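Local coordinates for ferric-siderophore receptor protein (Streptomyces coelicolor, PDB 6ENK) that binds the iron-loaded siderophore desferrioxamine B and probably delivers it, as a solute-binding protein, to a membrane transporter for uptake, at residues R200-S205 and D261-D266; S214-S219 and V230-P235; A290-A295 and N320-G325. All coordinates share one frame; numbering follows the deposited sequence.

Interaction 1 (R200-S205 and D261-D266). With BJ5 (desferrioxamine B), chain E.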
loop_
_atom_site.group_PDB
_atom_site.type_symbol
_atom_site.label_atom_id
_atom_site.label_comp_id
_atom_site.label_asym_id
_atom_site.label_seq_id
_atom_site.Cartn_x
_atom_site.Cartn_y
_atom_site.Cartn_z
ATOM N N ARG A 200 -16.045 3.324 15.695
ATOM C CA ARG A 200 -15.897 4.112 14.465
ATOM C C ARG A 200 -14.417 4.293 14.132
ATOM O O ARG A 200 -13.620 4.747 14.975
ATOM C CB ARG A 200 -16.594 5.463 14.624
ATOM C CG ARG A 200 -18.097 5.336 14.931
ATOM C CD ARG A 200 -18.643 6.549 15.661
ATOM N NE ARG A 200 -18.095 6.713 17.006
ATOM C CZ ARG A 200 -18.408 7.710 17.837
ATOM N NH1 ARG A 200 -19.305 8.645 17.500
ATOM N NH2 ARG A 200 -17.851 7.753 19.039
ATOM N N VAL A 201 -14.051 3.920 12.905
ATOM C CA VAL A 201 -12.641 3.893 12.480
ATOM C C VAL A 201 -12.439 5.041 11.518
ATOM O O VAL A 201 -13.187 5.168 10.558
ATOM C CB VAL A 201 -12.263 2.542 11.822
ATOM C CG1 VAL A 201 -10.791 2.521 11.438
ATOM C CG2 VAL A 201 -12.560 1.375 12.775
ATOM N N LEU A 202 -11.446 5.888 11.791
ATOM C CA LEU A 202 -11.132 7.007 10.914
ATOM C C LEU A 202 -9.763 6.738 10.282
ATOM O O LEU A 202 -8.818 6.447 10.978
ATOM C CB LEU A 202 -11.102 8.328 11.698
ATOM C CG LEU A 202 -10.860 9.639 10.911
ATOM C CD1 LEU A 202 -11.582 10.795 11.570
ATOM C CD2 LEU A 202 -9.382 10.002 10.742
ATOM N N ALA A 203 -9.687 6.836 8.958
ATOM C CA ALA A 203 -8.446 6.618 8.213
ATOM C C ALA A 203 -7.819 7.981 7.913
ATOM O O ALA A 203 -8.374 8.798 7.150
ATOM C CB ALA A 203 -8.733 5.846 6.931
ATOM N N GLY A 204 -6.676 8.239 8.561
ATOM C CA GLY A 204 -6.016 9.538 8.515
ATOM C C GLY A 204 -4.613 9.496 7.922
ATOM O O GLY A 204 -4.023 8.443 7.780
ATOM N N SER A 205 -4.111 10.668 7.581
ATOM C CA SER A 205 -2.735 10.874 7.110
ATOM C C SER A 205 -2.358 12.300 7.479
ATOM O O SER A 205 -3.134 13.236 7.210
ATOM C CB SER A 205 -2.655 10.647 5.576
ATOM O OG SER A 205 -1.323 10.802 5.080
ATOM N N ASP A 261 -13.339 6.489 17.225
ATOM C CA ASP A 261 -12.890 5.652 18.326
ATOM C C ASP A 261 -11.521 5.038 18.093
ATOM O O ASP A 261 -10.727 4.930 19.030
ATOM C CB ASP A 261 -13.938 4.576 18.580
ATOM C CG ASP A 261 -15.311 5.169 18.749
ATOM O OD1 ASP A 261 -15.442 6.087 19.589
ATOM O OD2 ASP A 261 -16.245 4.744 18.023
ATOM N N VAL A 262 -11.255 4.620 16.853
ATOM C CA VAL A 262 -9.949 4.121 16.444
ATOM C C VAL A 262 -9.523 4.987 15.252
ATOM O O VAL A 262 -10.329 5.247 14.349
ATOM C CB VAL A 262 -9.997 2.645 16.021
ATOM C CG1 VAL A 262 -8.637 2.203 15.435
ATOM C CG2 VAL A 262 -10.415 1.745 17.186
ATOM N N ILE A 263 -8.268 5.418 15.257
ATOM C CA ILE A 263 -7.678 6.164 14.130
ATOM C C ILE A 263 -6.562 5.318 13.532
ATOM O O ILE A 263 -5.665 4.842 14.264
ATOM C CB ILE A 263 -7.130 7.541 14.553
ATOM C CG1 ILE A 263 -8.290 8.408 15.092
ATOM C CG2 ILE A 263 -6.505 8.240 13.353
ATOM C CD1 ILE A 263 -7.861 9.675 15.792
ATOM N N ILE A 264 -6.646 5.083 12.221
ATOM C CA ILE A 264 -5.606 4.356 11.503
ATOM C C ILE A 264 -4.854 5.402 10.659
ATOM O O ILE A 264 -5.459 6.150 9.874
ATOM C CB ILE A 264 -6.139 3.115 10.718
ATOM C CG1 ILE A 264 -7.078 3.483 9.549
ATOM C CG2 ILE A 264 -6.831 2.136 11.653
ATOM C CD1 ILE A 264 -7.541 2.249 8.785
ATOM N N MET A 265 -3.564 5.529 10.931
ATOM C CA MET A 265 -2.733 6.610 10.391
ATOM C C MET A 265 -1.748 6.068 9.356
ATOM O O MET A 265 -0.994 5.137 9.631
ATOM C CB MET A 265 -1.974 7.344 11.517
ATOM C CG MET A 265 -2.869 8.215 12.410
ATOM S SD MET A 265 -3.747 9.501 11.491
ATOM C CE MET A 265 -2.404 10.630 11.138
ATOM N N ASP A 266 -1.794 6.662 8.165
ATOM C CA ASP A 266 -0.827 6.477 7.100
ATOM C C ASP A 266 0.619 6.342 7.650
ATOM O O ASP A 266 1.107 7.196 8.396
ATOM C CB ASP A 266 -0.955 7.670 6.160
ATOM C CG ASP A 266 -0.226 7.528 4.847
ATOM O OD1 ASP A 266 0.553 6.585 4.573
ATOM O OD2 ASP A 266 -0.488 8.433 4.023
HETATM FE FE BJ5 E . -0.995 10.516 -2.020
HETATM O O11 BJ5 E . 0.952 10.502 -1.641
HETATM O O12 BJ5 E . -0.508 10.653 -3.945
HETATM O O21 BJ5 E . -2.916 10.487 -2.459
HETATM O O22 BJ5 E . -1.074 8.550 -2.242
HETATM O O31 BJ5 E . -1.429 10.427 -0.083
HETATM O O32 BJ5 E . -0.963 12.496 -1.750
HETATM N N11 BJ5 E . 1.481 10.345 -2.832
HETATM C C11 BJ5 E . 0.788 10.669 -4.036
HETATM C C12 BJ5 E . 1.395 10.891 -5.384
HETATM C C13 BJ5 E . 0.568 11.844 -6.252
HETATM C C14 BJ5 E . -0.443 11.130 -7.123
HETATM O O13 BJ5 E . -0.211 10.875 -8.304
HETATM N N12 BJ5 E . -1.621 10.844 -6.567
HETATM C C15 BJ5 E . -2.817 10.506 -7.340
HETATM C C16 BJ5 E . -3.268 9.082 -7.142
HETATM C C18 BJ5 E . -4.474 9.448 -4.906
HETATM C C17 BJ5 E . -3.463 8.646 -5.695
HETATM C C19 BJ5 E . -4.520 9.074 -3.433
HETATM N N21 BJ5 E . -3.213 9.254 -2.772
HETATM C C21 BJ5 E . -2.307 8.174 -2.486
HETATM C C22 BJ5 E . -2.576 6.709 -2.605
HETATM C C23 BJ5 E . -2.554 5.980 -1.263
HETATM C C24 BJ5 E . -3.636 6.444 -0.325
HETATM O O23 BJ5 E . -4.764 5.980 -0.367
HETATM N N22 BJ5 E . -3.293 7.374 0.562
HETATM C C25 BJ5 E . -4.122 7.802 1.684
HETATM C C26 BJ5 E . -3.685 9.136 2.222
HETATM C C27 BJ5 E . -4.101 10.316 1.361
HETATM C C28 BJ5 E . -3.547 11.656 1.803
HETATM C C29 BJ5 E . -2.028 11.776 1.710
HETATM N N31 BJ5 E . -1.550 11.658 0.326
HETATM C C31 BJ5 E . -1.356 12.782 -0.516
HETATM C C32 BJ5 E . -1.600 14.211 -0.116
HETATM C C39 BJ5 E . 2.856 9.862 -2.858
HETATM C C40 BJ5 E . 3.821 10.849 -2.251
HETATM C C41 BJ5 E . 3.541 12.306 -2.610
HETATM C C42 BJ5 E . 4.751 13.112 -3.068
HETATM C C43 BJ5 E . 5.334 14.017 -2.000
HETATM N N44 BJ5 E . 5.216 13.474 -0.649
#
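The guanidinium edge of Arg200 meets the carboxylate of Asp261 side-on, with NE 2.9 Å from OD2 and NH2 donating to OD1. Both oxygens are met on their syn sides. The two planes are nevertheless turned 36° apart, so the pairing is twisted rather than flat. The bend of the arginine chain at chi3 (-66°) brings the guanidinium back beside the aspartate, whose OD2 also accepts Arg200 N at 2.7 Å from the anti side. This carboxylate, held by three bonds from Arg200, sits at the start of two parallel neighbours in the mixed sheet of the C-terminal lobe, strands 201-205 and 262-266.

From Arg200 O, which takes both Asp261 N and Val262 N, a regular ladder of backbone bonds runs to Gly204 O and Asp266 N. On one face of the sheet, Val201 CG1 lies 4.0 Å from Ile264 CG2, and Ala203 CB rests against Ile264 CG1. Leu202, Ile263 and Met265 line the other face. Met265 folds its SD over Gly204, 3.7 Å from CA, in the space a beta carbon would need.

At the far end the strands reach the siderophore pocket. Arg268, which hydrogen-bonds the ligand, pairs with the carboxylate of Asp266. Ser205, with OG anti to its own N (chi1 -178°), donates from OG to Asp266 OD2 at 2.7 Å, and the same OG lies 3.6 Å from C29 of desferrioxamine B.

Interaction 2 (S214-S219 and V230-P235); sequences SGTNLS and VNFVEP. With BJ5 (desferrioxamine B), chain E.
Thr216 is held by both carboxylate oxygens of Glu234. Its OG1 donates to OE2 over a short 2.5 Å, on the syn lone pair, while its backbone N donates to OE1 at 3.0 Å, 25° out of the carboxylate plane. Thr216 opens a type II beta turn that ends at Ser219, in the loop between strand 211-214 and helix 220-227 of the C-terminal lobe, and the glutamate belongs to the loop that follows the same helix. With chi1 at 57°, OG1 stands between the threonine's own N and carbonyl carbon, which leaves CG2 to point over the ring of Phe232, 3.5 Å from CD2. Val230 CG1 also lies over a face of that ring, near its rim.

Glu234 reaches the turn by bending at chi2 (-85°), and OE1 then passes 3.4 Å from Gly215 CA, where a beta carbon would be tight. With an alanine in place of Glu234, the hydroxyl and amide of Thr216 would probably both lose their acceptors, and Lys226 its carboxylate partner. That lysine, on helix 220-227, forms a salt bridge with OE2 and so ties the intervening helix to the same group.

Further out, water takes over. One molecule bridges Asn217 N and Glu234 OE1, extending the grip by a residue. On the ligand side, the hydroxyls of Ser214 and Ser219 come only to van der Waals distance of desferrioxamine B, and both make weak hydrogen bonds to Arg296. Pro235 CD packs near Ser214 O, and a second water donates to Ser214 O at 2.6 Å and to Val233 O at 2.8 Å.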
loop_
_atom_site.group_PDB
_atom_site.type_symbol
_atom_site.label_atom_id
_atom_site.label_comp_id
_atom_site.label_asym_id
_atom_site.label_seq_id
_atom_site.Cartn_x
_atom_site.Cartn_y
_atom_site.Cartn_z
ATOM N N SER A 214 -9.377 9.859 4.675
ATOM C CA SER A 214 -9.740 9.041 3.547
ATOM C C SER A 214 -11.146 8.477 3.755
ATOM O O SER A 214 -11.515 8.093 4.871
ATOM C CB SER A 214 -8.726 7.912 3.340
ATOM O OG SER A 214 -7.478 8.416 2.888
ATOM N N GLY A 215 -11.932 8.453 2.681
ATOM C CA GLY A 215 -13.098 7.563 2.627
ATOM C C GLY A 215 -12.635 6.186 2.210
ATOM O O GLY A 215 -11.479 5.992 1.855
ATOM N N THR A 216 -13.545 5.224 2.215
ATOM C CA THR A 216 -13.193 3.866 1.904
ATOM C C THR A 216 -13.120 3.656 0.405
ATOM O O THR A 216 -12.211 2.958 -0.073
ATOM C CB THR A 216 -14.157 2.858 2.540
ATOM O OG1 THR A 216 -15.495 3.115 2.116
ATOM C CG2 THR A 216 -14.039 2.949 4.046
ATOM N N ASN A 217 -14.024 4.304 -0.329
ATOM C CA ASN A 217 -14.100 4.133 -1.785
ATOM C C ASN A 217 -12.750 4.453 -2.440
ATOM O O ASN A 217 -12.080 5.406 -2.063
ATOM C CB ASN A 217 -15.191 5.012 -2.392
ATOM C CG ASN A 217 -15.462 4.693 -3.857
ATOM O OD1 ASN A 217 -15.570 3.521 -4.228
ATOM N ND2 ASN A 217 -15.597 5.744 -4.696
ATOM N N LEU A 218 -12.391 3.634 -3.431
ATOM C CA LEU A 218 -11.173 3.773 -4.262
ATOM C C LEU A 218 -9.928 3.094 -3.700
ATOM O O LEU A 218 -9.068 2.664 -4.486
ATOM C CB LEU A 218 -10.861 5.215 -4.683
ATOM C CG LEU A 218 -11.982 6.047 -5.309
ATOM C CD1 LEU A 218 -11.397 7.389 -5.700
ATOM C CD2 LEU A 218 -12.643 5.359 -6.494
ATOM N N SER A 219 -9.809 2.991 -2.369
ATOM C CA SER A 219 -8.637 2.372 -1.735
ATOM C C SER A 219 -8.832 0.862 -1.622
ATOM O O SER A 219 -9.864 0.404 -1.121
ATOM C CB SER A 219 -8.390 2.946 -0.339
ATOM O OG SER A 219 -7.908 4.281 -0.399
ATOM N N VAL A 230 -16.268 -3.434 8.707
ATOM C CA VAL A 230 -15.713 -2.363 9.555
ATOM C C VAL A 230 -16.528 -1.067 9.397
ATOM O O VAL A 230 -16.883 -0.705 8.284
ATOM C CB VAL A 230 -14.207 -2.118 9.256
ATOM C CG1 VAL A 230 -13.678 -0.931 10.056
ATOM C CG2 VAL A 230 -13.389 -3.369 9.565
ATOM N N ASN A 231 -16.837 -0.407 10.517
ATOM C CA ASN A 231 -17.594 0.850 10.556
ATOM C C ASN A 231 -16.624 2.039 10.416
ATOM O O ASN A 231 -16.025 2.458 11.390
ATOM C CB ASN A 231 -18.365 0.910 11.886
ATOM C CG ASN A 231 -19.187 2.184 12.080
ATOM O OD1 ASN A 231 -19.367 3.004 11.173
ATOM N ND2 ASN A 231 -19.736 2.332 13.299
ATOM N N PHE A 232 -16.474 2.569 9.200
ATOM C CA PHE A 232 -15.610 3.712 8.942
ATOM C C PHE A 232 -16.328 5.055 9.001
ATOM O O PHE A 232 -17.492 5.182 8.586
ATOM C CB PHE A 232 -14.925 3.598 7.576
ATOM C CG PHE A 232 -13.813 2.589 7.540
ATOM C CD1 PHE A 232 -12.523 2.945 7.908
ATOM C CD2 PHE A 232 -14.041 1.289 7.082
ATOM C CE1 PHE A 232 -11.490 2.023 7.857
ATOM C CE2 PHE A 232 -13.002 0.373 7.020
ATOM C CZ PHE A 232 -11.731 0.742 7.416
ATOM N N VAL A 233 -15.601 6.058 9.478
ATOM C CA VAL A 233 -15.949 7.453 9.255
ATOM C C VAL A 233 -15.831 7.669 7.742
ATOM O O VAL A 233 -14.813 7.310 7.135
ATOM C CB VAL A 233 -15.003 8.409 10.023
ATOM C CG1 VAL A 233 -15.200 9.871 9.618
ATOM C CG2 VAL A 233 -15.191 8.224 11.529
ATOM N N GLU A 234 -16.887 8.203 7.136
ATOM C CA GLU A 234 -16.929 8.419 5.678
ATOM C C GLU A 234 -17.189 9.890 5.398
ATOM O O GLU A 234 -18.319 10.345 5.533
ATOM C CB GLU A 234 -18.027 7.561 5.022
ATOM C CG GLU A 234 -17.793 6.072 5.132
ATOM C CD GLU A 234 -16.897 5.494 4.043
ATOM O OE1 GLU A 234 -16.145 6.238 3.380
ATOM O OE2 GLU A 234 -16.968 4.260 3.845
ATOM N N PRO A 235 -16.145 10.648 5.015
ATOM C CA PRO A 235 -16.423 11.996 4.503
ATOM C C PRO A 235 -17.427 11.914 3.347
ATOM O O PRO A 235 -17.432 10.909 2.614
ATOM C CB PRO A 235 -15.057 12.464 4.006
ATOM C CG PRO A 235 -14.081 11.688 4.807
ATOM C CD PRO A 235 -14.697 10.361 5.061
HETATM FE FE BJ5 E . -0.995 10.516 -2.020
HETATM O O11 BJ5 E . 0.952 10.502 -1.641
HETATM O O12 BJ5 E . -0.508 10.653 -3.945
HETATM O O21 BJ5 E . -2.916 10.487 -2.459
HETATM O O22 BJ5 E . -1.074 8.550 -2.242
HETATM O O31 BJ5 E . -1.429 10.427 -0.083
HETATM O O32 BJ5 E . -0.963 12.496 -1.750
HETATM N N11 BJ5 E . 1.481 10.345 -2.832
HETATM C C11 BJ5 E . 0.788 10.669 -4.036
HETATM C C12 BJ5 E . 1.395 10.891 -5.384
HETATM C C13 BJ5 E . 0.568 11.844 -6.252
HETATM C C14 BJ5 E . -0.443 11.130 -7.123
HETATM O O13 BJ5 E . -0.211 10.875 -8.304
HETATM N N12 BJ5 E . -1.621 10.844 -6.567
HETATM C C15 BJ5 E . -2.817 10.506 -7.340
HETATM C C16 BJ5 E . -3.268 9.082 -7.142
HETATM C C18 BJ5 E . -4.474 9.448 -4.906
HETATM C C17 BJ5 E . -3.463 8.646 -5.695
HETATM C C19 BJ5 E . -4.520 9.074 -3.433
HETATM N N21 BJ5 E . -3.213 9.254 -2.772
HETATM C C21 BJ5 E . -2.307 8.174 -2.486
HETATM C C22 BJ5 E . -2.576 6.709 -2.605
HETATM C C23 BJ5 E . -2.554 5.980 -1.263
HETATM C C24 BJ5 E . -3.636 6.444 -0.325
HETATM O O23 BJ5 E . -4.764 5.980 -0.367
HETATM N N22 BJ5 E . -3.293 7.374 0.562
HETATM C C25 BJ5 E . -4.122 7.802 1.684
HETATM C C26 BJ5 E . -3.685 9.136 2.222
HETATM C C27 BJ5 E . -4.101 10.316 1.361
HETATM C C28 BJ5 E . -3.547 11.656 1.803
HETATM C C29 BJ5 E . -2.028 11.776 1.710
HETATM N N31 BJ5 E . -1.550 11.658 0.326
HETATM C C31 BJ5 E . -1.356 12.782 -0.516
HETATM C C32 BJ5 E . -1.600 14.211 -0.116
HETATM C C39 BJ5 E . 2.856 9.862 -2.858
HETATM C C40 BJ5 E . 3.821 10.849 -2.251
HETATM C C41 BJ5 E . 3.541 12.306 -2.610
HETATM C C42 BJ5 E . 4.751 13.112 -3.068
HETATM C C43 BJ5 E . 5.334 14.017 -2.000
HETATM N N44 BJ5 E . 5.216 13.474 -0.649
HETATM O O HOH W 1 -12.017 7.468 7.368
HETATM O O HOH W 2 -16.283 6.024 0.576
#

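Interaction 3 (A290-A295 and N320-G325); sequences AGQVIA and NAKKVG. With NA (sodium ion), chain B.
Hydrogen bonds carry most of this surface contact, and they centre on the side-chain amide of Gln292. Its OE1 accepts Lys322 N at 2.8 Å, the donor tilted 30° from the carbonyl plane, while NE2 donates to Lys322 O at 3.0 Å. The second bond is nearly straight (173°) and lies in both the carbonyl plane and the glutamine amide plane. With chi2 at 180° the chain is fully extended beyond CG, which carries the amide alongside the backbone of Lys322, where it engages N and O of one residue much as a neighbouring strand would. NE2 also donates to Asp261 O, just before strand 262-266.

Van der Waals packing is slighter. Methyls of Ala321 and Val324 lie against the amide nitrogen of Gln292 (Ala321 CB 3.7 Å from NE2), and the one apolar pair is Ala290 CB with Val324 CG1, at 4.2 Å. The chain reaches Gln292 through Gly291, whose positive phi closes a Schellman motif after helix 286-289 and leads into strand 293-296.

Metal coordination marks the other end of the tail segment. Asn320, which closes helix 304-320, binds a sodium ion through OD1 at 2.9 Å. The carbonyl of Glu319 and two waters are further ligands, and the ion takes no part in the glutamine pairing.

Because OE1 needs an N-H and NE2 needs carbonyls, the set of partners fixes which way round the amide sits. Between these two segments the polar link is thus one neutral side chain with directional bonds; Asp261, through OD1, also takes Val324 N and Gly325 N of the tail.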
loop_
_atom_site.group_PDB
_atom_site.type_symbol
_atom_site.label_atom_id
_atom_site.label_comp_id
_atom_site.label_asym_id
_atom_site.label_seq_id
_atom_site.Cartn_x
_atom_site.Cartn_y
_atom_site.Cartn_z
ATOM N N ALA A 290 -6.900 7.999 24.541
ATOM C CA ALA A 290 -7.133 6.605 24.928
ATOM C C ALA A 290 -6.104 5.589 24.388
ATOM O O ALA A 290 -6.219 4.400 24.690
ATOM C CB ALA A 290 -8.536 6.183 24.506
ATOM N N GLY A 291 -5.133 6.027 23.588
ATOM C CA GLY A 291 -4.165 5.122 22.963
ATOM C C GLY A 291 -4.731 4.208 21.887
ATOM O O GLY A 291 -4.239 3.100 21.700
ATOM N N GLN A 292 -5.746 4.673 21.155
ATOM C CA GLN A 292 -6.420 3.844 20.146
ATOM C C GLN A 292 -6.066 4.345 18.746
ATOM O O GLN A 292 -6.935 4.515 17.894
ATOM C CB GLN A 292 -7.945 3.815 20.407
ATOM C CG GLN A 292 -8.251 3.180 21.771
ATOM C CD GLN A 292 -9.705 3.082 22.189
ATOM O OE1 GLN A 292 -9.978 2.508 23.238
ATOM N NE2 GLN A 292 -10.638 3.658 21.428
ATOM N N VAL A 293 -4.764 4.567 18.525
ATOM C CA VAL A 293 -4.233 4.926 17.216
ATOM C C VAL A 293 -3.289 3.800 16.802
ATOM O O VAL A 293 -2.400 3.415 17.599
ATOM C CB VAL A 293 -3.407 6.235 17.287
ATOM C CG1 VAL A 293 -2.884 6.625 15.915
ATOM C CG2 VAL A 293 -4.229 7.353 17.911
ATOM N N ILE A 294 -3.471 3.295 15.580
ATOM C CA ILE A 294 -2.573 2.299 14.978
ATOM C C ILE A 294 -2.179 2.755 13.571
ATOM O O ILE A 294 -2.631 3.791 13.116
ATOM C CB ILE A 294 -3.232 0.901 14.915
ATOM C CG1 ILE A 294 -4.443 0.897 13.958
ATOM C CG2 ILE A 294 -3.635 0.427 16.324
ATOM C CD1 ILE A 294 -4.933 -0.484 13.582
ATOM N N ALA A 295 -1.348 1.955 12.908
ATOM C CA ALA A 295 -0.926 2.198 11.546
ATOM C C ALA A 295 -2.004 1.769 10.523
ATOM O O ALA A 295 -2.713 0.785 10.715
ATOM C CB ALA A 295 0.390 1.478 11.284
ATOM N N ASN A 320 -10.424 -4.427 21.104
ATOM C CA ASN A 320 -10.066 -3.790 22.379
ATOM C C ASN A 320 -10.360 -2.296 22.528
ATOM O O ASN A 320 -10.129 -1.747 23.591
ATOM C CB ASN A 320 -8.588 -4.073 22.635
ATOM C CG ASN A 320 -8.316 -5.560 22.644
ATOM O OD1 ASN A 320 -9.149 -6.318 23.139
ATOM N ND2 ASN A 320 -7.217 -5.994 22.042
ATOM N N ALA A 321 -10.904 -1.657 21.494
ATOM C CA ALA A 321 -11.267 -0.230 21.573
ATOM C C ALA A 321 -12.456 0.021 22.503
ATOM O O ALA A 321 -13.430 -0.758 22.517
ATOM C CB ALA A 321 -11.592 0.327 20.192
ATOM N N LYS A 322 -12.371 1.112 23.262
ATOM C CA LYS A 322 -13.544 1.710 23.895
ATOM C C LYS A 322 -14.186 2.728 22.959
ATOM O O LYS A 322 -13.499 3.348 22.154
ATOM C CB LYS A 322 -13.150 2.421 25.189
ATOM C CG LYS A 322 -12.398 1.559 26.186
ATOM C CD LYS A 322 -12.311 2.294 27.526
ATOM C CE LYS A 322 -11.107 1.877 28.353
ATOM N NZ LYS A 322 -10.847 2.857 29.456
ATOM N N LYS A 323 -15.498 2.917 23.078
ATOM C CA LYS A 323 -16.164 4.000 22.383
ATOM C C LYS A 323 -15.858 5.324 23.107
ATOM O O LYS A 323 -16.279 5.531 24.239
ATOM C CB LYS A 323 -17.668 3.745 22.287
ATOM C CG LYS A 323 -18.351 4.551 21.197
ATOM C CD LYS A 323 -19.846 4.689 21.434
ATOM C CE LYS A 323 -20.473 5.667 20.450
ATOM N NZ LYS A 323 -21.352 6.646 21.144
ATOM N N VAL A 324 -15.095 6.201 22.458
ATOM C CA VAL A 324 -14.606 7.442 23.094
ATOM C C VAL A 324 -14.878 8.731 22.319
ATOM O O VAL A 324 -14.875 9.805 22.918
ATOM C CB VAL A 324 -13.083 7.394 23.374
ATOM C CG1 VAL A 324 -12.750 6.389 24.469
ATOM C CG2 VAL A 324 -12.282 7.105 22.107
ATOM N N GLY A 325 -15.065 8.640 20.999
ATOM C CA GLY A 325 -15.176 9.821 20.151
ATOM C C GLY A 325 -16.424 10.645 20.417
ATOM O O GLY A 325 -17.456 10.083 20.789
ATOM O OXT GLY A 325 -16.408 11.877 20.262
HETATM NA NA NA B . -11.892 -6.948 23.869
HETATM O O HOH W 3 -9.568 -8.575 23.284
HETATM O O HOH W 4 -11.922 -5.209 25.120
#

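All three contacts belong to the C-terminal lobe and lie on the same side of the chain's centre. Interaction 2 is nested within the loop that interaction 1 closes, and interaction 3 follows both along the chain. Interaction 1 is central: its centre is about 10 Å from that of interaction 2 and about 9 Å from that of interaction 3, whereas the outer two are about 17 Å apart and do not touch. Strand 201-206 bonds to both segments of interaction 2, and strand 262-266 neighbours strand 293-296 of interaction 3. The mixed sheet thus links the siderophore pocket, which interactions 1 and 2 both border, to the C-terminal tail.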